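Local structure of deacylase (Burkholderia multivorans, 5THW) at residues L53-L58 and I145-E150; D64-W69 and D115-V120. The protein probably hydrolyses N-carbamoyl amino acids as a zinc-dependent amidase of the peptidase M20 family, with two zinc ions per subunit. All coordinates share one frame; numbering follows the deposited sequence.

Contact 1. Residues L53-L58 and I145-E150; sequences LALTDL and IWTNEE. With ZN (zinc ion), chain F; URP (N-(aminocarbonyl)-beta-alanine), chain G.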
ATOM      1  N   LEU A  53     -17.346  -5.807  -9.809  1.00 29.49           N
ATOM      2  CA  LEU A  53     -17.551  -5.004  -8.611  1.00 28.32           C
ATOM      3  C   LEU A  53     -18.826  -4.176  -8.715  1.00 36.18           C
ATOM      4  O   LEU A  53     -19.245  -3.765  -9.803  1.00 44.84           O
ATOM      5  CB  LEU A  53     -16.350  -4.088  -8.358  1.00 27.54           C
ATOM      6  CG  LEU A  53     -15.182  -4.661  -7.551  1.00 32.99           C
ATOM      7  CD1 LEU A  53     -15.626  -4.937  -6.114  1.00 37.98           C
ATOM      8  CD2 LEU A  53     -14.607  -5.928  -8.177  1.00 33.11           C
ATOM      9  N   ALA A  54     -19.435  -3.931  -7.557  1.00 27.44           N
ATOM     10  CA  ALA A  54     -20.708  -3.232  -7.477  1.00 30.82           C
ATOM     11  C   ALA A  54     -20.657  -1.878  -8.181  1.00 43.31           C
ATOM     12  O   ALA A  54     -19.711  -1.106  -8.007  1.00 47.59           O
ATOM     13  CB  ALA A  54     -21.086  -3.046  -6.005  1.00 26.76           C
ATOM     14  N   LEU A  55     -21.686  -1.603  -8.983  1.00 38.25           N
ATOM     15  CA  LEU A  55     -21.893  -0.302  -9.624  1.00 46.01           C
ATOM     16  C   LEU A  55     -20.793   0.061 -10.630  1.00 43.36           C
ATOM     17  O   LEU A  55     -20.595   1.244 -10.940  1.00 36.75           O
ATOM     18  CB  LEU A  55     -22.048   0.799  -8.566  1.00 44.35           C
ATOM     19  CG  LEU A  55     -23.156   0.505  -7.544  1.00 43.82           C
ATOM     20  CD1 LEU A  55     -23.289   1.606  -6.506  1.00 40.97           C
ATOM     21  CD2 LEU A  55     -24.488   0.279  -8.250  1.00 38.62           C
ATOM     22  N   THR A  56     -20.080  -0.933 -11.163  1.00 38.21           N
ATOM     23  CA  THR A  56     -19.187  -0.729 -12.293  1.00 39.18           C
ATOM     24  C   THR A  56     -19.969  -0.878 -13.597  1.00 48.35           C
ATOM     25  O   THR A  56     -21.168  -1.167 -13.600  1.00 50.49           O
ATOM     26  CB  THR A  56     -18.016  -1.711 -12.249  1.00 34.08           C
ATOM     27  OG1 THR A  56     -18.509  -3.057 -12.326  1.00 39.00           O
ATOM     28  CG2 THR A  56     -17.237  -1.539 -10.955  1.00 26.95           C
ATOM     29  N   ASP A  57     -19.294  -0.661 -14.730  1.00 50.81           N
ATOM     30  CA  ASP A  57     -19.956  -0.913 -16.007  1.00 50.74           C
ATOM     31  C   ASP A  57     -20.257  -2.395 -16.197  1.00 45.49           C
ATOM     32  O   ASP A  57     -21.279  -2.747 -16.799  1.00 46.28           O
ATOM     33  CB  ASP A  57     -19.108  -0.396 -17.170  1.00 43.35           C
ATOM     34  CG  ASP A  57     -19.078   1.117 -17.241  1.00 47.50           C
ATOM     35  OD1 ASP A  57     -19.949   1.759 -16.615  1.00 46.43           O
ATOM     36  OD2 ASP A  57     -18.214   1.666 -17.956  1.00 51.63           O
ATOM     37  N   LEU A  58     -19.400  -3.273 -15.667  1.00 39.54           N
ATOM     38  CA  LEU A  58     -19.653  -4.709 -15.744  1.00 41.20           C
ATOM     39  C   LEU A  58     -20.822  -5.107 -14.856  1.00 41.12           C
ATOM     40  O   LEU A  58     -21.615  -5.986 -15.212  1.00 39.08           O
ATOM     41  CB  LEU A  58     -18.395  -5.478 -15.353  1.00 41.91           C
ATOM     42  CG  LEU A  58     -17.286  -5.386 -16.396  1.00 35.98           C
ATOM     43  CD1 LEU A  58     -16.002  -5.941 -15.838  1.00 28.80           C
ATOM     44  CD2 LEU A  58     -17.712  -6.136 -17.657  1.00 29.97           C
ATOM     45  N   ILE A 145     -32.537  -8.030  -7.009  1.00 33.49           N
ATOM     46  CA  ILE A 145     -31.097  -7.792  -6.988  1.00 38.52           C
ATOM     47  C   ILE A 145     -30.824  -6.727  -5.933  1.00 41.73           C
ATOM     48  O   ILE A 145     -31.364  -5.618  -6.014  1.00 51.00           O
ATOM     49  CB  ILE A 145     -30.568  -7.336  -8.360  1.00 36.53           C
ATOM     50  CG1 ILE A 145     -30.743  -8.411  -9.425  1.00 37.56           C
ATOM     51  CG2 ILE A 145     -29.098  -6.987  -8.271  1.00 32.63           C
ATOM     52  CD1 ILE A 145     -30.391  -7.899 -10.815  1.00 34.66           C
ATOM     53  N   TRP A 146     -30.011  -7.062  -4.930  1.00 42.37           N
ATOM     54  CA  TRP A 146     -29.621  -6.104  -3.899  1.00 46.54           C
ATOM     55  C   TRP A 146     -28.296  -5.441  -4.273  1.00 48.05           C
ATOM     56  O   TRP A 146     -27.341  -6.121  -4.663  1.00 41.34           O
ATOM     57  CB  TRP A 146     -29.518  -6.790  -2.535  1.00 38.97           C
ATOM     58  CG  TRP A 146     -30.800  -7.443  -2.106  1.00 42.33           C
ATOM     59  CD1 TRP A 146     -31.063  -8.783  -2.062  1.00 40.00           C
ATOM     60  CD2 TRP A 146     -32.003  -6.785  -1.683  1.00 44.74           C
ATOM     61  NE1 TRP A 146     -32.348  -9.000  -1.619  1.00 41.55           N
ATOM     62  CE2 TRP A 146     -32.948  -7.791  -1.385  1.00 38.63           C
ATOM     63  CE3 TRP A 146     -32.373  -5.446  -1.528  1.00 47.63           C
ATOM     64  CZ2 TRP A 146     -34.234  -7.501  -0.942  1.00 39.60           C
ATOM     65  CZ3 TRP A 146     -33.652  -5.159  -1.084  1.00 49.33           C
ATOM     66  CH2 TRP A 146     -34.567  -6.183  -0.797  1.00 48.41           C
ATOM     67  N   THR A 147     -28.249  -4.112  -4.156  1.00 50.10           N
ATOM     68  CA  THR A 147     -27.074  -3.347  -4.561  1.00 41.35           C
ATOM     69  C   THR A 147     -25.926  -3.503  -3.572  1.00 44.16           C
ATOM     70  O   THR A 147     -26.126  -3.460  -2.354  1.00 39.16           O
ATOM     71  CB  THR A 147     -27.433  -1.864  -4.701  1.00 36.89           C
ATOM     72  OG1 THR A 147     -28.452  -1.711  -5.695  1.00 38.87           O
ATOM     73  CG2 THR A 147     -26.216  -1.030  -5.093  1.00 30.94           C
ATOM     74  N   ASN A 148     -24.716  -3.667  -4.115  1.00 49.07           N
ATOM     75  CA  ASN A 148     -23.466  -3.610  -3.356  1.00 46.53           C
ATOM     76  C   ASN A 148     -23.548  -4.454  -2.083  1.00 41.95           C
ATOM     77  O   ASN A 148     -23.231  -3.998  -0.977  1.00 40.14           O
ATOM     78  CB  ASN A 148     -23.110  -2.158  -3.025  1.00 46.34           C
ATOM     79  CG  ASN A 148     -21.723  -2.020  -2.414  1.00 42.04           C
ATOM     80  OD1 ASN A 148     -20.762  -2.601  -2.905  1.00 39.55           O
ATOM     81  ND2 ASN A 148     -21.628  -1.284  -1.313  1.00 28.66           N
ATOM     82  N   GLU A 149     -23.952  -5.718  -2.252  1.00 35.39           N
ATOM     83  CA  GLU A 149     -24.052  -6.611  -1.097  1.00 45.33           C
ATOM     84  C   GLU A 149     -22.680  -6.968  -0.546  1.00 40.70           C
ATOM     85  O   GLU A 149     -22.521  -7.112   0.670  1.00 34.34           O
ATOM     86  CB  GLU A 149     -24.839  -7.871  -1.457  1.00 43.58           C
ATOM     87  CG  GLU A 149     -25.092  -8.802  -0.293  1.00 32.51           C
ATOM     88  CD  GLU A 149     -23.946  -9.769  -0.052  1.00 41.17           C
ATOM     89  OE1 GLU A 149     -23.098  -9.933  -0.958  1.00 46.01           O
ATOM     90  OE2 GLU A 149     -23.900 -10.375   1.038  1.00 44.28           O
ATOM     91  N   GLU A 150     -21.683  -7.112  -1.426  1.00 41.21           N
ATOM     92  CA  GLU A 150     -20.360  -7.577  -1.013  1.00 39.48           C
ATOM     93  C   GLU A 150     -19.699  -6.627  -0.025  1.00 38.07           C
ATOM     94  O   GLU A 150     -18.951  -7.072   0.854  1.00 38.14           O
ATOM     95  CB  GLU A 150     -19.455  -7.760  -2.238  1.00 38.18           C
ATOM     96  CG  GLU A 150     -19.766  -8.990  -3.080  1.00 38.49           C
ATOM     97  CD  GLU A 150     -19.373 -10.290  -2.395  1.00 39.52           C
ATOM     98  OE1 GLU A 150     -18.776 -10.239  -1.298  1.00 41.55           O
ATOM     99  OE2 GLU A 150     -19.677 -11.366  -2.949  1.00 45.44           O
TER
HETATM  100 ZN    ZN F 502     -19.365 -12.766  -1.370  0.79 35.26          ZN
HETATM  101  O2  URP G 503     -20.082 -13.413   0.693  1.00 47.16           O
HETATM  102  C2  URP G 503     -21.066 -12.698   0.700  1.00 43.79           C
HETATM  103  N3  URP G 503     -21.804 -12.540  -0.391  1.00 52.74           N
HETATM  104  N1  URP G 503     -21.424 -12.034   1.790  1.00 47.69           N
HETATM  105  C6  URP G 503     -20.947 -10.681   2.024  1.00 48.67           C
HETATM  106  C5  URP G 503     -21.066 -10.274   3.486  1.00 42.26           C
HETATM  107  C4  URP G 503     -20.052 -11.078   4.258  1.00 53.81           C
HETATM  108  O42 URP G 503     -20.460 -11.990   5.013  1.00 61.69           O
HETATM  109  O41 URP G 503     -18.841 -10.802   4.111  1.00 49.55           O
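Ala54 and Leu55, the central pair of a type II beta turn, pack on Thr147 and Asn148 in the loop that carries two acidic residues of the M20-type dinuclear zinc site. The tight part is small. The methyl of Ala54 points at the asparagine, and its CB lies 3.1 Å from Asn148 OD1. The asparagine's ND2 is held by the carbonyl of Phe154. Beside this pair, Leu55 crosses Thr147 at about a right angle, with Leu55 CD2 3.8 Å from Thr147 CG2. With OG1 anti to the carbonyl carbon (chi1 -60°), Thr147 turns CG2 to Leu55 and its hydroxyl to Met82 O and Arg63 NH2. The looser side is the helix start at Asp57 and Leu58, both exposed and remote from 145-150. Within the turn, Leu53 O accepts from Thr56 N and, at 2.7 Å, from Thr56 OG1, whose oxygen also caps Asp59 N. Beyond Asn148 the loop enters the active site. Glu149 lies beside the ureido group of N-(aminocarbonyl)-beta-alanine, with OE1 3.0 Å from ligand N3 and OE2 near ligand N1. Glu150 grips one zinc unevenly through both oxygens, OE2 at 2.1 Å and OE1 at 2.6 Å from the metal.

Contact 2. Residues D64-W69 and D115-V120; sequences DLIVRW and DGIYGV. With ZN (zinc ion), chain F; ZN (zinc ion), chain E; URP (N-(aminocarbonyl)-beta-alanine), chain G.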
ATOM      1  N   ASP A  64     -28.423  -5.446 -16.600  1.00 37.54           N
ATOM      2  CA  ASP A  64     -29.250  -5.324 -17.803  1.00 42.23           C
ATOM      3  C   ASP A  64     -29.625  -6.696 -18.355  1.00 45.19           C
ATOM      4  O   ASP A  64     -30.760  -6.908 -18.795  1.00 47.86           O
ATOM      5  CB  ASP A  64     -28.526  -4.510 -18.887  1.00 36.19           C
ATOM      6  CG  ASP A  64     -28.319  -3.052 -18.506  1.00 41.86           C
ATOM      7  OD1 ASP A  64     -29.067  -2.529 -17.653  1.00 44.90           O
ATOM      8  OD2 ASP A  64     -27.404  -2.421 -19.078  1.00 47.22           O
ATOM      9  N   LEU A  65     -28.691  -7.646 -18.309  1.00 44.71           N
ATOM     10  CA  LEU A  65     -28.964  -8.979 -18.835  1.00 49.57           C
ATOM     11  C   LEU A  65     -29.999  -9.712 -17.984  1.00 55.44           C
ATOM     12  O   LEU A  65     -30.874 -10.404 -18.521  1.00 57.57           O
ATOM     13  CB  LEU A  65     -27.666  -9.780 -18.922  1.00 46.26           C
ATOM     14  CG  LEU A  65     -27.837 -11.161 -19.550  1.00 45.32           C
ATOM     15  CD1 LEU A  65     -28.483 -11.027 -20.939  1.00 34.65           C
ATOM     16  CD2 LEU A  65     -26.497 -11.854 -19.638  1.00 33.85           C
ATOM     17  N   ILE A  66     -29.905  -9.587 -16.657  1.00 48.20           N
ATOM     18  CA  ILE A  66     -30.875 -10.232 -15.775  1.00 43.67           C
ATOM     19  C   ILE A  66     -32.263  -9.633 -15.972  1.00 45.01           C
ATOM     20  O   ILE A  66     -33.268 -10.356 -16.034  1.00 51.18           O
ATOM     21  CB  ILE A  66     -30.415 -10.119 -14.311  1.00 39.78           C
ATOM     22  CG1 ILE A  66     -29.113 -10.887 -14.100  1.00 42.49           C
ATOM     23  CG2 ILE A  66     -31.495 -10.618 -13.369  1.00 34.81           C
ATOM     24  CD1 ILE A  66     -28.480 -10.613 -12.752  1.00 40.55           C
ATOM     25  N   VAL A  67     -32.337  -8.306 -16.080  1.00 44.83           N
ATOM     26  CA  VAL A  67     -33.616  -7.638 -16.304  1.00 48.04           C
ATOM     27  C   VAL A  67     -34.234  -8.094 -17.618  1.00 53.30           C
ATOM     28  O   VAL A  67     -35.439  -8.362 -17.694  1.00 56.30           O
ATOM     29  CB  VAL A  67     -33.424  -6.110 -16.263  1.00 47.00           C
ATOM     30  CG1 VAL A  67     -34.629  -5.397 -16.846  1.00 40.20           C
ATOM     31  CG2 VAL A  67     -33.173  -5.655 -14.831  1.00 54.82           C
ATOM     32  N   ARG A  68     -33.414  -8.216 -18.668  1.00 57.34           N
ATOM     33  CA  ARG A  68     -33.921  -8.662 -19.961  1.00 59.35           C
ATOM     34  C   ARG A  68     -34.443 -10.095 -19.893  1.00 52.56           C
ATOM     35  O   ARG A  68     -35.499 -10.400 -20.460  1.00 50.56           O
ATOM     36  CB  ARG A  68     -32.843  -8.520 -21.036  1.00 58.82           C
ATOM     37  CG  ARG A  68     -33.155  -9.278 -22.315  1.00 59.80           C
ATOM     38  CD  ARG A  68     -32.315  -8.786 -23.470  1.00 65.12           C
ATOM     39  NE  ARG A  68     -31.067  -9.532 -23.585  1.00 74.88           N
ATOM     40  CZ  ARG A  68     -30.965 -10.758 -24.087  1.00 81.29           C
ATOM     41  NH1 ARG A  68     -29.783 -11.354 -24.143  1.00 87.52           N
ATOM     42  NH2 ARG A  68     -32.041 -11.389 -24.536  1.00 79.77           N
ATOM     43  N   TRP A  69     -33.710 -10.994 -19.227  1.00 47.63           N
ATOM     44  CA  TRP A  69     -34.208 -12.360 -19.057  1.00 47.84           C
ATOM     45  C   TRP A  69     -35.504 -12.384 -18.255  1.00 47.20           C
ATOM     46  O   TRP A  69     -36.428 -13.142 -18.573  1.00 46.24           O
ATOM     47  CB  TRP A  69     -33.160 -13.230 -18.364  1.00 48.99           C
ATOM     48  CG  TRP A  69     -32.009 -13.620 -19.219  1.00 54.89           C
ATOM     49  CD1 TRP A  69     -31.944 -13.581 -20.584  1.00 53.81           C
ATOM     50  CD2 TRP A  69     -30.729 -14.080 -18.765  1.00 45.31           C
ATOM     51  NE1 TRP A  69     -30.706 -14.011 -21.008  1.00 52.08           N
ATOM     52  CE2 TRP A  69     -29.942 -14.319 -19.910  1.00 43.97           C
ATOM     53  CE3 TRP A  69     -30.177 -14.317 -17.504  1.00 48.45           C
ATOM     54  CZ2 TRP A  69     -28.630 -14.782 -19.829  1.00 45.56           C
ATOM     55  CZ3 TRP A  69     -28.876 -14.782 -17.423  1.00 51.58           C
ATOM     56  CH2 TRP A  69     -28.116 -15.010 -18.581  1.00 52.80           C
ATOM     57  N   ASP A 115     -21.300 -17.130  -6.107  1.00 41.67           N
ATOM     58  CA  ASP A 115     -21.610 -16.248  -4.989  1.00 35.97           C
ATOM     59  C   ASP A 115     -22.602 -15.170  -5.435  1.00 36.54           C
ATOM     60  O   ASP A 115     -22.316 -14.387  -6.345  1.00 43.39           O
ATOM     61  CB  ASP A 115     -20.303 -15.630  -4.480  1.00 35.39           C
ATOM     62  CG  ASP A 115     -20.472 -14.788  -3.221  1.00 37.12           C
ATOM     63  OD1 ASP A 115     -21.595 -14.664  -2.692  1.00 32.89           O
ATOM     64  OD2 ASP A 115     -19.448 -14.230  -2.769  1.00 44.37           O
ATOM     65  N   GLY A 116     -23.773 -15.137  -4.798  1.00 33.88           N
ATOM     66  CA  GLY A 116     -24.789 -14.145  -5.102  1.00 31.73           C
ATOM     67  C   GLY A 116     -25.634 -14.401  -6.341  1.00 41.51           C
ATOM     68  O   GLY A 116     -26.865 -14.462  -6.264  1.00 41.84           O
ATOM     69  N   ILE A 117     -24.983 -14.550  -7.495  1.00 27.15           N
ATOM     70  CA  ILE A 117     -25.700 -14.669  -8.759  1.00 28.93           C
ATOM     71  C   ILE A 117     -26.586 -15.910  -8.776  1.00 33.54           C
ATOM     72  O   ILE A 117     -27.641 -15.920  -9.421  1.00 36.33           O
ATOM     73  CB  ILE A 117     -24.679 -14.679  -9.913  1.00 37.07           C
ATOM     74  CG1 ILE A 117     -25.375 -14.704 -11.276  1.00 33.19           C
ATOM     75  CG2 ILE A 117     -23.673 -15.822  -9.734  1.00 35.23           C
ATOM     76  CD1 ILE A 117     -26.232 -13.463 -11.539  1.00 37.94           C
ATOM     77  N   TYR A 118     -26.189 -16.961  -8.051  1.00 32.37           N
ATOM     78  CA  TYR A 118     -26.992 -18.182  -7.981  1.00 32.47           C
ATOM     79  C   TYR A 118     -28.367 -17.907  -7.384  1.00 31.71           C
ATOM     80  O   TYR A 118     -29.380 -18.417  -7.878  1.00 33.40           O
ATOM     81  CB  TYR A 118     -26.233 -19.238  -7.169  1.00 37.01           C
ATOM     82  CG  TYR A 118     -26.966 -20.531  -6.884  1.00 41.52           C
ATOM     83  CD1 TYR A 118     -26.898 -21.121  -5.625  1.00 46.81           C
ATOM     84  CD2 TYR A 118     -27.714 -21.170  -7.869  1.00 42.83           C
ATOM     85  CE1 TYR A 118     -27.558 -22.312  -5.352  1.00 44.77           C
ATOM     86  CE2 TYR A 118     -28.378 -22.359  -7.605  1.00 42.37           C
ATOM     87  CZ  TYR A 118     -28.295 -22.926  -6.345  1.00 44.06           C
ATOM     88  OH  TYR A 118     -28.950 -24.105  -6.075  1.00 46.36           O
ATOM     89  N   GLY A 119     -28.427 -17.090  -6.331  1.00 32.68           N
ATOM     90  CA  GLY A 119     -29.711 -16.771  -5.727  1.00 31.51           C
ATOM     91  C   GLY A 119     -30.604 -15.968  -6.653  1.00 40.17           C
ATOM     92  O   GLY A 119     -31.828 -16.146  -6.664  1.00 42.35           O
ATOM     93  N   VAL A 120     -30.006 -15.068  -7.438  1.00 39.23           N
ATOM     94  CA  VAL A 120     -30.781 -14.304  -8.409  1.00 45.18           C
ATOM     95  C   VAL A 120     -31.276 -15.215  -9.524  1.00 39.93           C
ATOM     96  O   VAL A 120     -32.481 -15.301  -9.787  1.00 42.51           O
ATOM     97  CB  VAL A 120     -29.942 -13.137  -8.961  1.00 49.37           C
ATOM     98  CG1 VAL A 120     -30.710 -12.382 -10.029  1.00 36.50           C
ATOM     99  CG2 VAL A 120     -29.530 -12.201  -7.828  1.00 50.54           C
TER
HETATM  100 ZN    ZN F 502     -19.365 -12.766  -1.370  0.79 35.26          ZN
HETATM  101 ZN    ZN E 501     -23.252 -13.608  -1.248  0.68 56.36          ZN
HETATM  102  O2  URP G 503     -20.082 -13.413   0.693  1.00 47.16           O
HETATM  103  C2  URP G 503     -21.066 -12.698   0.700  1.00 43.79           C
HETATM  104  N3  URP G 503     -21.804 -12.540  -0.391  1.00 52.74           N
HETATM  105  N1  URP G 503     -21.424 -12.034   1.790  1.00 47.69           N
HETATM  106  C6  URP G 503     -20.947 -10.681   2.024  1.00 48.67           C
HETATM  107  C5  URP G 503     -21.066 -10.274   3.486  1.00 42.26           C
HETATM  108  C4  URP G 503     -20.052 -11.078   4.258  1.00 53.81           C
HETATM  109  O42 URP G 503     -20.460 -11.990   5.013  1.00 61.69           O
HETATM  110  O41 URP G 503     -18.841 -10.802   4.111  1.00 49.55           O
HETATM  111  O   HOH W   1     -24.959 -12.848   0.103  1.00 28.78           O
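A small, wholly apolar helix-to-helix contact joins the middle of helix 57-72 to the first turn of helix 117-132, in the buried interior of the catalytic domain. Ile66 is the single residue of 64-69 that reaches across, and it meets Ile117 and Val120, which lie one helical turn apart. Ile66 CD1 comes to 3.8 Å from Ile117 CD1, and Ile66 CG2 lies 3.9 Å from Val120 CG1. The same methyl of Val120 also touches Ile66 CD1, so it is met by both branches of the isoleucine. The CG1 arm of Ile66 is anti to the carbonyl carbon (chi1 -64°) and extends through chi2 of 170°, which carries CD1 forward to Ile117. The backbones remain well apart, with 8.4 Å between the CA atoms of Ile66 and Val120. Helix 117-132 starts directly after a metal ligand: Asp115 is the bridging aspartate of the dinuclear zinc centre characteristic of M20 metallohydrolases, and Gly116, with positive phi, occupies the N-cap. Asp115 OD2 binds one zinc at 2.0 Å, and Asp115 OD1 binds the other at 2.4 Å. The first ion is shared with Glu150 and His403, the second with His104 and His211. The ligand spans both metals as well, its O2 on the first and its N3 on the second, where a water completes the set. Within helix 57-72, Leu65 CG sits 3.7 Å above one face of the Trp69 ring, offset toward its rim, and that ring makes a cation-pi contact with Arg128.

Overall arrangement
Both contacts are buried and both draw on helix 57-72: contact 1 uses the turn leading into it, contact 2 its middle. Along the chain, contact 2 is nested inside the loop closed by contact 1, and their centres are about 11 Å apart. They meet through Ile145, whose CD1 packs on Ile66 and whose CG1 packs on Val120. At the active site, Glu150 and Asp115 place OE2 and OD2 2.9 Å apart, a closeness of like charges that their common zinc probably compensates. Contact 1 is made between a turn and a loop and mixes methyl groups with an amide oxygen; contact 2 joins helices through aliphatic branches alone.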